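Local coordinates for SufE-like protein 1, chloroplastic/mitochondrial (Arabidopsis thaliana, PDB 4PUI), which activates a cysteine desulfurase that mobilises sulfur for iron-sulfur cluster assembly, and carries a BolA domain, the part described here, at residues Ala2-Leu14 with Asp44-Ser56. Numbering follows the deposited sequence.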
loop_
_atom_site.group_PDB
_atom_site.type_symbol
_atom_site.label_atom_id
_atom_site.label_comp_id
_atom_site.label_asym_id
_atom_site.label_seq_id
_atom_site.Cartn_x
_atom_site.Cartn_y
_atom_site.Cartn_z
ATOM N N ALA A 2 -7.665 -12.111 9.409
ATOM C CA ALA A 2 -6.608 -11.741 8.480
ATOM C C ALA A 2 -5.862 -10.508 8.968
ATOM O O ALA A 2 -5.123 -10.559 9.949
ATOM C CB ALA A 2 -7.181 -11.492 7.096
ATOM N N LEU A 3 -6.075 -9.394 8.284
ATOM C CA LEU A 3 -5.386 -8.157 8.605
ATOM C C LEU A 3 -5.895 -7.557 9.907
ATOM O O LEU A 3 -7.043 -7.768 10.287
ATOM C CB LEU A 3 -5.571 -7.143 7.474
ATOM C CG LEU A 3 -4.931 -7.500 6.135
ATOM C CD1 LEU A 3 -5.351 -6.487 5.082
ATOM C CD2 LEU A 3 -3.422 -7.533 6.279
ATOM N N GLY A 4 -5.032 -6.812 10.584
ATOM C CA GLY A 4 -5.425 -6.064 11.759
ATOM C C GLY A 4 -6.096 -4.769 11.346
ATOM O O GLY A 4 -6.348 -4.529 10.170
ATOM N N SER A 5 -6.391 -3.919 12.318
ATOM C CA SER A 5 -7.125 -2.687 12.034
ATOM C C SER A 5 -6.442 -1.743 11.040
ATOM O O SER A 5 -7.107 -1.198 10.160
ATOM C CB SER A 5 -7.432 -1.958 13.340
ATOM O OG SER A 5 -6.239 -1.737 14.067
ATOM N N ARG A 6 -5.131 -1.540 11.168
ATOM C CA ARG A 6 -4.413 -0.683 10.215
ATOM C C ARG A 6 -4.416 -1.299 8.814
ATOM O O ARG A 6 -4.662 -0.599 7.834
ATOM C CB ARG A 6 -2.956 -0.422 10.632
ATOM C CG ARG A 6 -2.109 0.164 9.499
ATOM C CD ARG A 6 -0.762 0.731 9.972
ATOM N NE ARG A 6 -0.981 1.859 10.862
ATOM C CZ ARG A 6 -0.496 1.964 12.093
ATOM N NH1 ARG A 6 0.281 1.017 12.596
ATOM N NH2 ARG A 6 -0.785 3.037 12.818
ATOM N N GLY A 7 -4.126 -2.593 8.723
ATOM C CA GLY A 7 -4.136 -3.285 7.437
ATOM C C GLY A 7 -5.468 -3.100 6.722
ATOM O O GLY A 7 -5.515 -2.865 5.515
ATOM N N MET A 8 -6.557 -3.214 7.474
ATOM C CA MET A 8 -7.891 -3.047 6.910
ATOM C C MET A 8 -8.102 -1.617 6.417
ATOM O O MET A 8 -8.668 -1.402 5.337
ATOM C CB MET A 8 -8.969 -3.449 7.924
ATOM C CG MET A 8 -8.996 -4.935 8.213
ATOM S SD MET A 8 -9.154 -5.904 6.686
ATOM C CE MET A 8 -10.895 -5.716 6.322
ATOM N N ARG A 9 -7.640 -0.640 7.197
ATOM C CA ARG A 9 -7.729 0.753 6.764
ATOM C C ARG A 9 -6.933 1.017 5.488
ATOM O O ARG A 9 -7.399 1.756 4.610
ATOM C CB ARG A 9 -7.245 1.718 7.857
ATOM C CG ARG A 9 -8.170 1.843 9.024
ATOM C CD ARG A 9 -7.796 3.046 9.896
ATOM N NE ARG A 9 -6.414 3.008 10.362
ATOM C CZ ARG A 9 -6.035 2.499 11.528
ATOM N NH1 ARG A 9 -6.930 1.971 12.338
ATOM N NH2 ARG A 9 -4.755 2.511 11.883
ATOM N N ILE A 10 -5.734 0.434 5.401
ATOM C CA ILE A 10 -4.878 0.599 4.226
ATOM C C ILE A 10 -5.576 0.014 3.003
ATOM O O ILE A 10 -5.660 0.665 1.964
ATOM C CB ILE A 10 -3.496 -0.069 4.435
ATOM C CG1 ILE A 10 -2.645 0.741 5.424
ATOM C CG2 ILE A 10 -2.745 -0.229 3.106
ATOM C CD1 ILE A 10 -1.353 0.018 5.812
ATOM N N ARG A 11 -6.107 -1.192 3.139
ATOM C CA ARG A 11 -6.819 -1.826 2.031
ATOM C C ARG A 11 -8.019 -0.976 1.598
ATOM O O ARG A 11 -8.239 -0.755 0.413
ATOM C CB ARG A 11 -7.272 -3.234 2.414
ATOM C CG ARG A 11 -8.211 -3.859 1.394
ATOM C CD ARG A 11 -8.407 -5.348 1.631
ATOM N NE ARG A 11 -7.367 -6.141 0.992
ATOM C CZ ARG A 11 -7.347 -6.448 -0.306
ATOM N NH1 ARG A 11 -8.312 -6.020 -1.122
ATOM N NH2 ARG A 11 -6.359 -7.185 -0.794
ATOM N N GLU A 12 -8.790 -0.484 2.556
ATOM C CA GLU A 12 -9.981 0.290 2.200
ATOM C C GLU A 12 -9.629 1.614 1.511
ATOM O O GLU A 12 -10.319 2.041 0.571
ATOM C CB GLU A 12 -10.863 0.523 3.430
ATOM C CG GLU A 12 -11.701 -0.692 3.788
ATOM C CD GLU A 12 -12.355 -0.586 5.150
ATOM O OE1 GLU A 12 -12.732 0.539 5.540
ATOM O OE2 GLU A 12 -12.490 -1.632 5.827
ATOM N N LYS A 13 -8.568 2.258 1.979
ATOM C CA LYS A 13 -8.131 3.529 1.405
ATOM C C LYS A 13 -7.686 3.329 -0.046
ATOM O O LYS A 13 -8.042 4.107 -0.928
ATOM C CB LYS A 13 -6.999 4.130 2.234
ATOM C CG LYS A 13 -6.435 5.459 1.708
ATOM C CD LYS A 13 -7.451 6.584 1.806
ATOM C CE LYS A 13 -6.863 7.912 1.357
ATOM N NZ LYS A 13 -6.394 8.758 2.492
ATOM N N LEU A 14 -6.905 2.287 -0.290
ATOM C CA LEU A 14 -6.436 2.041 -1.649
ATOM C C LEU A 14 -7.569 1.631 -2.577
ATOM O O LEU A 14 -7.588 2.038 -3.741
ATOM C CB LEU A 14 -5.337 0.985 -1.652
ATOM C CG LEU A 14 -4.113 1.376 -0.822
ATOM C CD1 LEU A 14 -3.148 0.212 -0.729
ATOM C CD2 LEU A 14 -3.421 2.610 -1.395
ATOM N N ASP A 44 0.300 -7.407 18.361
ATOM C CA ASP A 44 0.190 -8.372 17.274
ATOM C C ASP A 44 1.326 -8.158 16.276
ATOM O O ASP A 44 1.179 -8.454 15.084
ATOM C CB ASP A 44 -1.163 -8.244 16.570
ATOM C CG ASP A 44 -1.323 -6.923 15.834
ATOM O OD1 ASP A 44 -0.677 -5.929 16.236
ATOM O OD2 ASP A 44 -2.099 -6.887 14.854
ATOM N N ASP A 45 2.444 -7.653 16.808
ATOM C CA ASP A 45 3.643 -7.184 16.078
ATOM C C ASP A 45 3.630 -5.698 15.730
ATOM O O ASP A 45 4.650 -5.156 15.302
ATOM C CB ASP A 45 3.986 -8.017 14.830
ATOM C CG ASP A 45 4.585 -9.360 15.175
ATOM O OD1 ASP A 45 5.341 -9.427 16.166
ATOM O OD2 ASP A 45 4.288 -10.344 14.467
ATOM N N GLY A 46 2.483 -5.044 15.881
ATOM C CA GLY A 46 2.446 -3.603 15.746
ATOM C C GLY A 46 1.893 -3.008 14.469
ATOM O O GLY A 46 1.654 -1.806 14.419
ATOM N N GLU A 47 1.687 -3.829 13.443
ATOM C CA GLU A 47 1.290 -3.331 12.129
ATOM C C GLU A 47 2.209 -2.207 11.681
ATOM O O GLU A 47 1.752 -1.133 11.316
ATOM C CB GLU A 47 -0.175 -2.862 12.116
ATOM C CG GLU A 47 -1.170 -3.939 12.537
ATOM C CD GLU A 47 -2.599 -3.595 12.145
ATOM O OE1 GLU A 47 -3.294 -2.968 12.961
ATOM O OE2 GLU A 47 -3.018 -3.942 11.018
ATOM N N THR A 48 3.511 -2.475 11.698
ATOM C CA THR A 48 4.511 -1.463 11.388
ATOM C C THR A 48 5.041 -1.584 9.964
ATOM O O THR A 48 5.558 -0.618 9.412
ATOM C CB THR A 48 5.713 -1.593 12.332
ATOM O OG1 THR A 48 6.215 -2.929 12.259
ATOM C CG2 THR A 48 5.303 -1.287 13.761
ATOM N N HIS A 49 4.911 -2.768 9.369
ATOM C CA HIS A 49 5.467 -3.020 8.047
ATOM C C HIS A 49 4.495 -3.789 7.165
ATOM O O HIS A 49 3.988 -4.836 7.562
ATOM C CB HIS A 49 6.765 -3.821 8.166
ATOM C CG HIS A 49 7.876 -3.071 8.830
ATOM N ND1 HIS A 49 7.903 -2.826 10.184
ATOM C CD2 HIS A 49 8.999 -2.507 8.323
ATOM C CE1 HIS A 49 8.993 -2.144 10.485
ATOM N NE2 HIS A 49 9.673 -1.933 9.373
ATOM N N PHE A 50 4.242 -3.268 5.967
ATOM C CA PHE A 50 3.394 -3.958 5.004
ATOM C C PHE A 50 4.062 -4.024 3.643
ATOM O O PHE A 50 4.822 -3.130 3.275
ATOM C CB PHE A 50 2.048 -3.255 4.840
ATOM C CG PHE A 50 1.174 -3.319 6.061
ATOM C CD1 PHE A 50 1.356 -2.437 7.113
ATOM C CD2 PHE A 50 0.163 -4.271 6.148
ATOM C CE1 PHE A 50 0.544 -2.509 8.248
ATOM C CE2 PHE A 50 -0.656 -4.345 7.263
ATOM C CZ PHE A 50 -0.464 -3.456 8.322
ATOM N N ASN A 51 3.775 -5.097 2.913
ATOM C CA ASN A 51 4.070 -5.165 1.489
ATOM C C ASN A 51 2.778 -4.894 0.745
ATOM O O ASN A 51 1.751 -5.498 1.050
ATOM C CB ASN A 51 4.597 -6.551 1.080
ATOM C CG ASN A 51 5.946 -6.888 1.709
ATOM O OD1 ASN A 51 6.751 -6.001 1.983
ATOM N ND2 ASN A 51 6.196 -8.177 1.928
ATOM N N LEU A 52 2.827 -3.989 -0.231
ATOM C CA LEU A 52 1.663 -3.679 -1.059
ATOM C C LEU A 52 1.933 -4.046 -2.522
ATOM O O LEU A 52 2.983 -3.702 -3.062
ATOM C CB LEU A 52 1.370 -2.191 -1.007
ATOM C CG LEU A 52 1.163 -1.557 0.363
ATOM C CD1 LEU A 52 0.872 -0.065 0.232
ATOM C CD2 LEU A 52 0.029 -2.249 1.097
ATOM N N ARG A 53 0.988 -4.739 -3.154
ATOM C CA ARG A 53 1.037 -4.924 -4.599
ATOM C C ARG A 53 -0.262 -4.381 -5.163
ATOM O O ARG A 53 -1.342 -4.855 -4.812
ATOM C CB ARG A 53 1.209 -6.393 -4.986
ATOM C CG ARG A 53 1.316 -6.609 -6.509
ATOM C CD ARG A 53 1.360 -8.088 -6.844
ATOM N NE ARG A 53 1.529 -8.366 -8.270
ATOM C CZ ARG A 53 0.522 -8.470 -9.127
ATOM N NH1 ARG A 53 -0.715 -8.285 -8.706
ATOM N NH2 ARG A 53 0.752 -8.757 -10.409
ATOM N N ILE A 54 -0.154 -3.359 -6.006
ATOM C CA ILE A 54 -1.331 -2.665 -6.516
ATOM C C ILE A 54 -1.284 -2.604 -8.022
ATOM O O ILE A 54 -0.324 -2.094 -8.583
ATOM C CB ILE A 54 -1.377 -1.219 -5.999
ATOM C CG1 ILE A 54 -1.053 -1.198 -4.508
ATOM C CG2 ILE A 54 -2.745 -0.541 -6.312
ATOM C CD1 ILE A 54 -0.814 0.201 -3.951
ATOM N N VAL A 55 -2.338 -3.100 -8.665
ATOM C CA VAL A 55 -2.493 -2.935 -10.109
ATOM C C VAL A 55 -3.669 -1.986 -10.360
ATOM O O VAL A 55 -4.817 -2.312 -10.052
ATOM C CB VAL A 55 -2.722 -4.278 -10.826
ATOM C CG1 VAL A 55 -2.748 -4.058 -12.332
ATOM C CG2 VAL A 55 -1.621 -5.279 -10.453
ATOM N N SER A 56 -3.374 -0.792 -10.872
ATOM C CA SER A 56 -4.412 0.231 -11.048
ATOM C C SER A 56 -4.151 1.072 -12.274
ATOM O O SER A 56 -2.992 1.390 -12.563
ATOM C CB SER A 56 -4.464 1.168 -9.835
ATOM O OG SER A 56 -5.373 2.252 -10.021
HETATM O O HOH W 1 -2.339 -6.028 9.772
#
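E47 points its carboxylate at the backbone of R6 and G7 in the first turn of helix 5-14, and F50, L52 and I54 of strand 49-55 pack farther along it. This is helix-on-sheet packing in the alpha/beta fold of the BolA domain. The strand is the middle one of three and runs at 30° to helix 5-14. The side chain of E47 is extended beyond CG, which brings its carboxylate to the backbone N-H groups at the helix start. R6 N bonds E47 OE1 on the syn side, tilted out of the carboxylate plane, at 2.9 Å. G7 N bonds E47 OE2 from above that plane, also at 2.9 Å. The helix N-terminus would probably favour the charged form of this carboxylate. An alanine in place of E47 would remove both acceptors and is likely to leave the N-H groups of R6 and G7 without these mates. R6 returns the grip: its NH1 bonds E47 O from above the carbonyl plane, 2.9 Å away, while its NE pairs with E78. With CG anti to the backbone N (chi1 166°), the R6 chain runs past F50, its CG and CD near CE1, and its guanidinium stands almost perpendicular to the ring. G7 CA lies 3.6 Å from F50 CE2. Farther along, I10 CG2 meets L52 CD2, the two chains crossing at about a right angle. L14 CD1 touches L52 CD1 and, again nearly at right angles, I54 CD1. I71 of helix 64-74 also touches L14, L52 and I54. I10 CD1 sits over one face of the F50 ring, 4.0 Å from its centroid, in a CH-pi contact.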